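Local structure of UDP-N-acetylglucosamine 4,6-dehydratase (Vibrio fischeri, 3PVZ) at residues Tyr160-Thr165 with Ile195-Phe200; Val172-Ala177 with Glu374-Phe379; His212-Arg217 with Asp272-Tyr277. The protein binds NAD in a Rossmann-type domain and is probably a lyase, acting as a UDP-N-acetylglucosamine 4,6-dehydratase. All blocks are in the same frame, centred on the assembly; numbering follows the deposited sequence. Where two conformers were deposited one is given.

Contact 1: Tyr160-Thr165 with Ile195-Phe200; sequences YFCVST and ISTARF. With NAD (nicotinamide-adenine-dinucleotide), chain E.
The carbonyl of T165 takes the NE hydrogen of R199 almost in a straight line, T165 O to R199 NE 2.7 Å, with the oxygen within 1° of the guanidinium plane. The same arginine reaches T165 OG1 through NH1 at 3.0 Å, a side-on grip that spends one nitrogen on each of two oxygens and fixes how the flat group is turned. Its third nitrogen, NH2, is held by the carbonyl of F325. This clamp lies just beyond two neighbouring parallel strands of the Rossmann fold, 159-163 and 194-198, joined in a beta-alpha-beta crossover by helix 174-189. Between the strands, S196 gives its N-H to Y160 O and its own carbonyl accepts from C162 N; farther on, S164 N to A198 O (2.9 Å) is nearly straight, while the bond from A198 N to C162 O is weak. S164 OG and T197 OG1 meet at 2.7 Å, small hydroxyls suited to bridging where the strands give way to loops. On the face carrying F161 and A198, the phenylalanine has CG anti to its nitrogen (chi1 165°), which carries the ring across to the neighbouring strand, its rim meeting A198 CB in the ring plane; the methyl is small enough to fit there, and C244 and S247 of helix 237-250 pack on the same ring. V163, on this face, and F200, in the loop after strand 194-198, both line the NAD pocket, F200 CB lying 3.7 Å from C5N of the nicotinamide ring.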
loop_
_atom_site.group_PDB
_atom_site.type_symbol
_atom_site.label_atom_id
_atom_site.label_comp_id
_atom_site.label_asym_id
_atom_site.label_seq_id
_atom_site.Cartn_x
_atom_site.Cartn_y
_atom_site.Cartn_z
ATOM N N TYR A 160 -12.450 20.395 -4.470
ATOM C CA TYR A 160 -11.735 19.320 -3.826
ATOM C C TYR A 160 -12.781 18.325 -3.311
ATOM O O TYR A 160 -13.812 18.705 -2.837
ATOM C CB TYR A 160 -10.894 19.892 -2.658
ATOM C CG TYR A 160 -9.947 18.915 -2.000
ATOM C CD1 TYR A 160 -10.384 18.045 -1.019
ATOM C CD2 TYR A 160 -8.596 18.865 -2.345
ATOM C CE1 TYR A 160 -9.507 17.157 -0.401
ATOM C CE2 TYR A 160 -7.731 17.983 -1.743
ATOM C CZ TYR A 160 -8.185 17.135 -0.751
ATOM O OH TYR A 160 -7.315 16.244 -0.137
ATOM N N PHE A 161 -12.511 17.051 -3.491
ATOM C CA PHE A 161 -13.399 15.992 -3.114
ATOM C C PHE A 161 -12.617 15.038 -2.252
ATOM O O PHE A 161 -11.468 14.656 -2.574
ATOM C CB PHE A 161 -13.936 15.239 -4.346
ATOM C CG PHE A 161 -14.570 13.943 -3.993
ATOM C CD1 PHE A 161 -15.892 13.898 -3.516
ATOM C CD2 PHE A 161 -13.835 12.772 -3.997
ATOM C CE1 PHE A 161 -16.455 12.727 -3.089
ATOM C CE2 PHE A 161 -14.420 11.579 -3.600
ATOM C CZ PHE A 161 -15.741 11.568 -3.142
ATOM N N CYS A 162 -13.261 14.594 -1.176
ATOM C CA CYS A 162 -12.672 13.537 -0.394
ATOM C C CYS A 162 -13.764 12.789 0.366
ATOM O O CYS A 162 -14.915 13.106 0.235
ATOM C CB CYS A 162 -11.617 14.107 0.555
ATOM S SG CYS A 162 -12.287 15.259 1.687
ATOM N N VAL A 163 -13.389 11.808 1.169
ATOM C CA VAL A 163 -14.359 10.923 1.803
ATOM C C VAL A 163 -14.788 11.462 3.150
ATOM O O VAL A 163 -14.007 12.119 3.827
ATOM C CB VAL A 163 -13.783 9.541 2.061
ATOM C CG1 VAL A 163 -13.120 9.013 0.809
ATOM C CG2 VAL A 163 -12.805 9.600 3.259
ATOM N N SER A 164 -16.028 11.157 3.534
ATOM C CA SER A 164 -16.506 11.453 4.872
ATOM C C SER A 164 -16.328 10.261 5.793
ATOM O O SER A 164 -16.069 9.143 5.328
ATOM C CB SER A 164 -17.980 11.833 4.836
ATOM O OG SER A 164 -18.122 13.228 4.753
ATOM N N THR A 165 -16.500 10.527 7.099
ATOM C CA THR A 165 -16.692 9.489 8.127
ATOM C C THR A 165 -17.748 8.504 7.662
ATOM O O THR A 165 -18.757 8.903 7.081
ATOM C CB THR A 165 -17.131 10.104 9.471
ATOM O OG1 THR A 165 -18.260 10.949 9.250
ATOM C CG2 THR A 165 -16.016 10.956 10.074
ATOM N N ILE A 195 -15.622 22.231 -1.217
ATOM C CA ILE A 195 -15.287 20.872 -0.820
ATOM C C ILE A 195 -16.565 20.044 -0.726
ATOM O O ILE A 195 -17.536 20.442 -0.057
ATOM C CB ILE A 195 -14.587 20.845 0.576
ATOM C CG1 ILE A 195 -13.310 21.691 0.553
ATOM C CG2 ILE A 195 -14.226 19.410 0.984
ATOM C CD1 ILE A 195 -12.553 21.758 1.880
ATOM N N SER A 196 -16.597 18.894 -1.375
ATOM C CA SER A 196 -17.717 17.982 -1.180
ATOM C C SER A 196 -17.191 16.585 -0.886
ATOM O O SER A 196 -16.065 16.279 -1.268
ATOM C CB SER A 196 -18.654 17.990 -2.397
ATOM O OG SER A 196 -18.169 17.239 -3.504
ATOM N N THR A 197 -17.998 15.740 -0.228
ATOM C CA THR A 197 -17.545 14.393 0.112
ATOM C C THR A 197 -18.569 13.322 -0.277
ATOM O O THR A 197 -19.584 13.608 -0.903
ATOM C CB THR A 197 -17.221 14.265 1.620
ATOM O OG1 THR A 197 -18.424 14.364 2.362
ATOM C CG2 THR A 197 -16.274 15.367 2.130
ATOM N N ALA A 198 -18.234 12.072 0.032
ATOM C CA ALA A 198 -19.143 10.971 -0.037
ATOM C C ALA A 198 -19.063 10.114 1.214
ATOM O O ALA A 198 -18.040 10.028 1.852
ATOM C CB ALA A 198 -18.877 10.166 -1.222
ATOM N N ARG A 199 -20.165 9.466 1.545
ATOM C CA ARG A 199 -20.190 8.468 2.602
ATOM C C ARG A 199 -20.631 7.145 1.980
ATOM O O ARG A 199 -21.684 7.071 1.312
ATOM C CB ARG A 199 -21.141 8.930 3.661
ATOM C CG ARG A 199 -21.341 7.921 4.780
ATOM C CD ARG A 199 -22.137 8.590 5.902
ATOM N NE ARG A 199 -21.303 9.540 6.677
ATOM C CZ ARG A 199 -21.732 10.699 7.176
ATOM N NH1 ARG A 199 -20.903 11.472 7.863
ATOM N NH2 ARG A 199 -22.983 11.086 6.993
ATOM N N PHE A 200 -19.815 6.118 2.161
ATOM C CA PHE A 200 -20.013 4.839 1.466
ATOM C C PHE A 200 -20.497 3.708 2.385
ATOM O O PHE A 200 -20.197 3.704 3.563
ATOM C CB PHE A 200 -18.711 4.343 0.830
ATOM C CG PHE A 200 -18.059 5.306 -0.132
ATOM C CD1 PHE A 200 -18.337 5.271 -1.477
ATOM C CD2 PHE A 200 -17.086 6.179 0.309
ATOM C CE1 PHE A 200 -17.666 6.106 -2.367
ATOM C CE2 PHE A 200 -16.456 7.030 -0.577
ATOM C CZ PHE A 200 -16.770 7.002 -1.912
HETATM P PA NAD E . -7.634 1.560 -0.099
HETATM O O1A NAD E . -6.738 0.987 0.951
HETATM O O2A NAD E . -7.898 0.541 -1.165
HETATM O O5B NAD E . -6.881 2.653 -0.975
HETATM C C5B NAD E . -6.261 3.732 -0.242
HETATM C C4B NAD E . -5.174 4.216 -1.207
HETATM O O4B NAD E . -4.449 5.314 -0.693
HETATM C C3B NAD E . -4.151 3.068 -1.482
HETATM O O3B NAD E . -3.989 2.844 -2.867
HETATM C C2B NAD E . -2.862 3.601 -0.814
HETATM O O2B NAD E . -1.656 3.079 -1.360
HETATM C C1B NAD E . -3.104 5.112 -1.040
HETATM N N9A NAD E . -2.288 5.909 -0.138
HETATM C C8A NAD E . -2.236 5.824 1.199
HETATM N N7A NAD E . -1.362 6.642 1.686
HETATM C C5A NAD E . -0.872 7.369 0.635
HETATM C C6A NAD E . 0.081 8.375 0.506
HETATM N N6A NAD E . 0.643 8.862 1.660
HETATM N N1A NAD E . 0.379 8.864 -0.694
HETATM C C2A NAD E . -0.198 8.379 -1.788
HETATM N N3A NAD E . -1.080 7.413 -1.710
HETATM C C4A NAD E . -1.436 6.898 -0.541
HETATM O O3 NAD E . -8.956 2.146 0.607
HETATM P PN NAD E . -10.332 2.264 -0.258
HETATM O O1N NAD E . -11.203 1.044 -0.010
HETATM O O2N NAD E . -10.258 2.604 -1.689
HETATM O O5D NAD E . -11.098 3.409 0.654
HETATM C C5D NAD E . -10.631 4.715 0.349
HETATM C C4D NAD E . -11.342 5.724 1.258
HETATM O O4D NAD E . -12.767 5.405 1.347
HETATM C C3D NAD E . -10.799 5.609 2.699
HETATM O O3D NAD E . -10.896 6.847 3.439
HETATM C C2D NAD E . -11.803 4.641 3.365
HETATM O O2D NAD E . -11.851 4.793 4.792
HETATM C C1D NAD E . -13.115 5.091 2.725
HETATM N N1N NAD E . -14.165 4.064 2.812
HETATM C C2N NAD E . -13.951 2.882 2.220
HETATM C C3N NAD E . -14.908 1.889 2.256
HETATM C C7N NAD E . -14.680 0.573 1.635
HETATM O O7N NAD E . -15.563 -0.267 1.795
HETATM N N7N NAD E . -13.563 0.269 0.957
HETATM C C4N NAD E . -16.130 2.129 2.931
HETATM C C5N NAD E . -16.319 3.370 3.516
HETATM C C6N NAD E . -15.306 4.329 3.453
#

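Contact 2: Val172-Ala177 with Glu374-Phe379; sequences VNMMGA and EIVQLF
M174 and A177, on the first turn of helix 174-189, face the C-terminal helix 372-382, the backbones coming nearest at A177 and F379, with CA atoms 7.3 Å apart. No hydrogen bond crosses; the contact is hydrophobic packing around the ring of F379. M174, a selenomethionine in this crystal, lays its CE methyl over one face of that ring, 3.5 Å from the centroid and 20° off the normal, a CH-pi contact, while SE stands obliquely at 4.6 Å from the centroid, a Met-aromatic contact. The long, flexible chain suits the job: bends at chi2 (-65°) and chi3 (-79°) curl it so that the methyl, rather than the selenium, sits over the ring. The methyl also meets V376 CG2 at 3.9 Å and I375 CG2 at 4.0 Å, two branched residues that offer it methyls from the facing helix. A177 CB approaches F379 CD2 obliquely at 3.4 Å, and its short side chain lets the phenylalanine come close to the helix backbone. N173, at the N-cap, accepts from G176 N through OD1 (3.0 Å), closing the first turn that carries both M174 and A177. Around this pair, L134 of helix 131-154 touches M174 and I138 touches both I375 and F379, while F357 of helix 351-367 packs on F379, placing the C-terminal helix against helices 131-154 and 174-189 with helix 351-367 alongside.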
loop_
_atom_site.group_PDB
_atom_site.type_symbol
_atom_site.label_atom_id
_atom_site.label_comp_id
_atom_site.label_asym_id
_atom_site.label_seq_id
_atom_site.Cartn_x
_atom_site.Cartn_y
_atom_site.Cartn_z
ATOM N N VAL A 172 -16.076 5.672 17.471
ATOM C CA VAL A 172 -15.876 4.733 18.561
ATOM C C VAL A 172 -14.417 4.231 18.616
ATOM O O VAL A 172 -13.986 3.687 19.627
ATOM C CB VAL A 172 -16.908 3.554 18.450
ATOM C CG1 VAL A 172 -18.329 4.055 18.771
ATOM C CG2 VAL A 172 -16.879 2.884 17.047
ATOM N N ASN A 173 -13.655 4.458 17.547
ATOM C CA ASN A 173 -12.240 4.071 17.469
ATOM C C ASN A 173 -11.390 5.251 16.923
ATOM O O ASN A 173 -11.951 6.268 16.547
ATOM C CB ASN A 173 -12.115 2.813 16.625
ATOM C CG ASN A 173 -12.755 2.962 15.265
ATOM O OD1 ASN A 173 -12.677 4.022 14.642
ATOM N ND2 ASN A 173 -13.366 1.897 14.779
HETATM N N MSE A 174 -10.063 5.136 16.913
HETATM C CA MSE A 174 -9.171 6.258 16.537
HETATM C C MSE A 174 -9.227 6.590 15.036
HETATM O O MSE A 174 -8.972 7.721 14.633
HETATM C CB MSE A 174 -7.713 5.989 16.944
HETATM C CG MSE A 174 -7.487 5.703 18.436
HETATM SE SE MSE A 174 -7.925 7.249 19.448
HETATM C CE MSE A 174 -6.279 8.283 19.128
HETATM N N MSE A 175 -9.516 5.583 14.227
HETATM C CA MSE A 175 -9.782 5.741 12.800
HETATM C C MSE A 175 -10.852 6.782 12.541
HETATM O O MSE A 175 -10.638 7.772 11.834
HETATM C CB MSE A 175 -10.294 4.418 12.230
HETATM C CG MSE A 175 -9.397 3.767 11.317
HETATM SE SE MSE A 175 -9.343 4.876 9.757
HETATM C CE MSE A 175 -11.238 4.582 9.294
ATOM N N GLY A 176 -12.022 6.520 13.115
ATOM C CA GLY A 176 -13.163 7.379 12.962
ATOM C C GLY A 176 -12.897 8.711 13.588
ATOM O O GLY A 176 -13.318 9.727 13.053
ATOM N N ALA A 177 -12.200 8.736 14.718
ATOM C CA ALA A 177 -11.815 10.023 15.300
ATOM C C ALA A 177 -10.892 10.796 14.325
ATOM O O ALA A 177 -11.033 12.021 14.165
ATOM C CB ALA A 177 -11.156 9.838 16.619
ATOM N N GLU A 374 -0.899 9.595 24.902
ATOM C CA GLU A 374 -0.763 11.022 24.642
ATOM C C GLU A 374 -1.653 11.464 23.465
ATOM O O GLU A 374 -2.277 12.530 23.510
ATOM C CB GLU A 374 0.687 11.312 24.294
ATOM C CG GLU A 374 1.183 12.680 24.653
ATOM C CD GLU A 374 2.612 12.877 24.222
ATOM O OE1 GLU A 374 3.288 11.862 23.911
ATOM O OE2 GLU A 374 3.046 14.053 24.166
ATOM N N ILE A 375 -1.700 10.646 22.413
ATOM C CA ILE A 375 -2.525 10.965 21.240
ATOM C C ILE A 375 -4.012 10.868 21.606
ATOM O O ILE A 375 -4.788 11.786 21.317
ATOM C CB ILE A 375 -2.224 10.048 20.023
ATOM C CG1 ILE A 375 -0.723 10.025 19.696
ATOM C CG2 ILE A 375 -3.015 10.523 18.786
ATOM C CD1 ILE A 375 -0.385 9.368 18.377
ATOM N N VAL A 376 -4.386 9.777 22.289
ATOM C CA VAL A 376 -5.754 9.597 22.792
ATOM C C VAL A 376 -6.193 10.789 23.624
ATOM O O VAL A 376 -7.307 11.273 23.470
ATOM C CB VAL A 376 -5.927 8.323 23.630
ATOM C CG1 VAL A 376 -7.330 8.279 24.246
ATOM C CG2 VAL A 376 -5.688 7.077 22.777
ATOM N N GLN A 377 -5.316 11.284 24.481
ATOM C CA GLN A 377 -5.659 12.441 25.306
ATOM C C GLN A 377 -5.899 13.693 24.474
ATOM O O GLN A 377 -6.810 14.464 24.743
ATOM C CB GLN A 377 -4.577 12.704 26.341
ATOM C CG GLN A 377 -4.578 11.688 27.462
ATOM C CD GLN A 377 -5.911 11.638 28.216
ATOM O OE1 GLN A 377 -6.424 12.667 28.675
ATOM N NE2 GLN A 377 -6.482 10.440 28.325
ATOM N N LEU A 378 -5.074 13.903 23.466
ATOM C CA LEU A 378 -5.307 14.983 22.542
ATOM C C LEU A 378 -6.643 14.778 21.795
ATOM O O LEU A 378 -7.415 15.709 21.643
ATOM C CB LEU A 378 -4.134 15.081 21.574
ATOM C CG LEU A 378 -4.219 16.056 20.420
ATOM C CD1 LEU A 378 -4.288 17.475 20.953
ATOM C CD2 LEU A 378 -2.988 15.810 19.560
ATOM N N PHE A 379 -6.916 13.555 21.357
ATOM C CA PHE A 379 -8.193 13.263 20.712
ATOM C C PHE A 379 -9.386 13.542 21.637
ATOM O O PHE A 379 -10.432 13.945 21.163
ATOM C CB PHE A 379 -8.273 11.813 20.196
ATOM C CG PHE A 379 -7.620 11.586 18.848
ATOM C CD1 PHE A 379 -6.438 12.225 18.485
ATOM C CD2 PHE A 379 -8.167 10.691 17.962
ATOM C CE1 PHE A 379 -5.843 11.974 17.259
ATOM C CE2 PHE A 379 -7.569 10.446 16.739
ATOM C CZ PHE A 379 -6.407 11.086 16.397
#

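Contact 3: His212-Arg217 with Asp272-Tyr277; sequences HGFNQR and DIAVKY
F214 and Y277 pack against each other where helices 210-219 and 270-280 lie side by side, a helix-helix contact whose short segments run at 43° with their axes 11.2 Å apart. That separation is wide for neighbouring helices, and large aromatic side chains suit it because they span the distance from both sides. The tight part is apolar. A274 sets its CB over one face of the F214 ring, 4.1 Å from the centroid and 29° off the normal, a CH-pi contact that a small methyl makes without pushing the helices farther apart. I273 CG2 comes to the edge of the same ring, more distantly, at 4.4 Å from CE2. One turn on from I273 and A274 in the same helix, Y277 has CG anti to its backbone nitrogen (chi1 174°), which throws its ring across the gap until CE2 lies 3.6 Å from F214 CB. Strand 224-227 borders this core, I224 touching both F214 and A274 and A226 touching F214, while L10 of helix 7-10 packs on Y277. The outward sides are different in character: D272 and K276, both exposed, take no part in the packing and put their charged groups on the solvent side of helix 270-280. On the partner helix the polar flank turns to the dimer, where R217 forms a salt bridge with E75 of the second subunit and Q216 packs on that same glutamate. Within the core the F214 ring keeps A274 CB near its far end, 3.7 Å from CE2 and 3.8 Å from CZ.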
loop_
_atom_site.group_PDB
_atom_site.type_symbol
_atom_site.label_atom_id
_atom_site.label_comp_id
_atom_site.label_asym_id
_atom_site.label_seq_id
_atom_site.Cartn_x
_atom_site.Cartn_y
_atom_site.Cartn_z
ATOM N N HIS A 212 -12.192 -9.327 0.007
ATOM C CA HIS A 212 -10.956 -9.425 -0.733
ATOM C C HIS A 212 -10.163 -10.604 -0.167
ATOM O O HIS A 212 -9.522 -11.340 -0.904
ATOM C CB HIS A 212 -10.160 -8.121 -0.625
ATOM C CG HIS A 212 -8.767 -8.233 -1.110
ATOM N ND1 HIS A 212 -8.431 -8.064 -2.434
ATOM C CD2 HIS A 212 -7.615 -8.529 -0.456
ATOM C CE1 HIS A 212 -7.126 -8.230 -2.572
ATOM N NE2 HIS A 212 -6.610 -8.515 -1.387
ATOM N N GLY A 213 -10.210 -10.748 1.149
ATOM C CA GLY A 213 -9.666 -11.927 1.801
ATOM C C GLY A 213 -10.195 -13.261 1.246
ATOM O O GLY A 213 -9.422 -14.212 1.102
ATOM N N PHE A 214 -11.484 -13.329 0.899
ATOM C CA PHE A 214 -12.042 -14.603 0.371
ATOM C C PHE A 214 -11.291 -15.017 -0.872
ATOM O O PHE A 214 -10.904 -16.177 -0.988
ATOM C CB PHE A 214 -13.545 -14.563 0.038
ATOM C CG PHE A 214 -14.450 -14.222 1.187
ATOM C CD1 PHE A 214 -14.038 -14.305 2.491
ATOM C CD2 PHE A 214 -15.754 -13.841 0.929
ATOM C CE1 PHE A 214 -14.911 -13.987 3.525
ATOM C CE2 PHE A 214 -16.633 -13.527 1.961
ATOM C CZ PHE A 214 -16.202 -13.594 3.257
ATOM N N ASN A 215 -11.025 -14.078 -1.780
ATOM C CA ASN A 215 -10.235 -14.379 -2.986
ATOM C C ASN A 215 -8.878 -14.975 -2.626
ATOM O O ASN A 215 -8.398 -15.936 -3.242
ATOM C CB ASN A 215 -9.987 -13.120 -3.826
ATOM C CG ASN A 215 -11.240 -12.582 -4.448
ATOM O OD1 ASN A 215 -12.083 -13.347 -4.902
ATOM N ND2 ASN A 215 -11.378 -11.253 -4.475
ATOM N N GLN A 216 -8.230 -14.368 -1.638
ATOM C CA GLN A 216 -6.885 -14.788 -1.287
ATOM C C GLN A 216 -6.930 -16.177 -0.727
ATOM O O GLN A 216 -6.163 -17.050 -1.138
ATOM C CB GLN A 216 -6.265 -13.804 -0.295
ATOM C CG GLN A 216 -6.086 -12.417 -0.862
ATOM C CD GLN A 216 -5.036 -12.368 -1.957
ATOM O OE1 GLN A 216 -5.369 -12.225 -3.127
ATOM N NE2 GLN A 216 -3.765 -12.484 -1.581
ATOM N N ARG A 217 -7.872 -16.401 0.188
ATOM C CA ARG A 217 -8.051 -17.719 0.762
ATOM C C ARG A 217 -8.273 -18.751 -0.343
ATOM O O ARG A 217 -7.637 -19.799 -0.342
ATOM C CB ARG A 217 -9.211 -17.755 1.771
ATOM C CG ARG A 217 -9.117 -16.781 2.949
ATOM C CD ARG A 217 -8.076 -17.103 3.982
ATOM N NE ARG A 217 -6.691 -16.969 3.530
ATOM C CZ ARG A 217 -6.072 -15.830 3.202
ATOM N NH1 ARG A 217 -6.689 -14.644 3.206
ATOM N NH2 ARG A 217 -4.806 -15.887 2.851
ATOM N N ASP A 272 -22.935 -15.180 4.656
ATOM C CA ASP A 272 -23.852 -15.384 3.562
ATOM C C ASP A 272 -23.203 -15.031 2.216
ATOM O O ASP A 272 -23.387 -15.762 1.246
ATOM C CB ASP A 272 -25.164 -14.659 3.807
ATOM C CG ASP A 272 -26.131 -15.486 4.692
ATOM O OD1 ASP A 272 -25.835 -16.665 4.977
ATOM O OD2 ASP A 272 -27.194 -14.969 5.103
ATOM N N ILE A 273 -22.404 -13.970 2.168
ATOM C CA ILE A 273 -21.671 -13.649 0.931
ATOM C C ILE A 273 -20.686 -14.754 0.620
ATOM O O ILE A 273 -20.586 -15.146 -0.522
ATOM C CB ILE A 273 -20.870 -12.342 0.993
ATOM C CG1 ILE A 273 -21.762 -11.123 1.251
ATOM C CG2 ILE A 273 -20.087 -12.116 -0.318
ATOM C CD1 ILE A 273 -22.838 -10.892 0.241
ATOM N N ALA A 274 -19.970 -15.268 1.620
ATOM C CA ALA A 274 -19.018 -16.369 1.370
ATOM C C ALA A 274 -19.693 -17.591 0.728
ATOM O O ALA A 274 -19.235 -18.104 -0.281
ATOM C CB ALA A 274 -18.260 -16.782 2.665
ATOM N N VAL A 275 -20.789 -18.043 1.302
ATOM C CA VAL A 275 -21.515 -19.166 0.725
ATOM C C VAL A 275 -21.898 -18.875 -0.741
ATOM O O VAL A 275 -21.553 -19.655 -1.629
ATOM C CB VAL A 275 -22.747 -19.499 1.548
ATOM C CG1 VAL A 275 -23.480 -20.648 0.941
ATOM C CG2 VAL A 275 -22.339 -19.820 2.977
ATOM N N LYS A 276 -22.537 -17.727 -1.013
ATOM C CA LYS A 276 -22.887 -17.375 -2.397
ATOM C C LYS A 276 -21.687 -17.437 -3.321
ATOM O O LYS A 276 -21.802 -17.860 -4.472
ATOM C CB LYS A 276 -23.483 -15.974 -2.490
ATOM C CG LYS A 276 -24.951 -15.930 -2.142
ATOM C CD LYS A 276 -25.393 -14.522 -1.676
ATOM C CE LYS A 276 -26.652 -14.577 -0.775
ATOM N NZ LYS A 276 -27.940 -14.697 -1.533
ATOM N N TYR A 277 -20.552 -16.986 -2.798
ATOM C CA TYR A 277 -19.344 -16.824 -3.553
ATOM C C TYR A 277 -18.692 -18.182 -3.857
ATOM O O TYR A 277 -18.247 -18.419 -4.979
ATOM C CB TYR A 277 -18.424 -15.897 -2.774
ATOM C CG TYR A 277 -17.047 -15.726 -3.337
ATOM C CD1 TYR A 277 -16.843 -15.235 -4.613
ATOM C CD2 TYR A 277 -15.944 -16.036 -2.574
ATOM C CE1 TYR A 277 -15.580 -15.073 -5.117
ATOM C CE2 TYR A 277 -14.693 -15.883 -3.061
ATOM C CZ TYR A 277 -14.507 -15.402 -4.325
ATOM O OH TYR A 277 -13.226 -15.272 -4.760
#

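Contacts 1 and 2 share the crossover helix 174-189: it connects the two strands of contact 1 and carries the first segment of contact 2 at its start. Their centres are 20 Å apart, yet T165 CG2 touches G176 O at 4.2 Å, and their segments alternate along the chain. Contact 3 follows contact 1 in sequence and is nested within the long loop that contact 2 closes, its centre 28 Å from contact 1 and 32 Å from contact 2, touching neither. Thus contact 1 ties the central sheet beside NAD, contact 2 packs the C-terminal helix 372-382 against that domain, and contact 3 pairs helices near the second subunit.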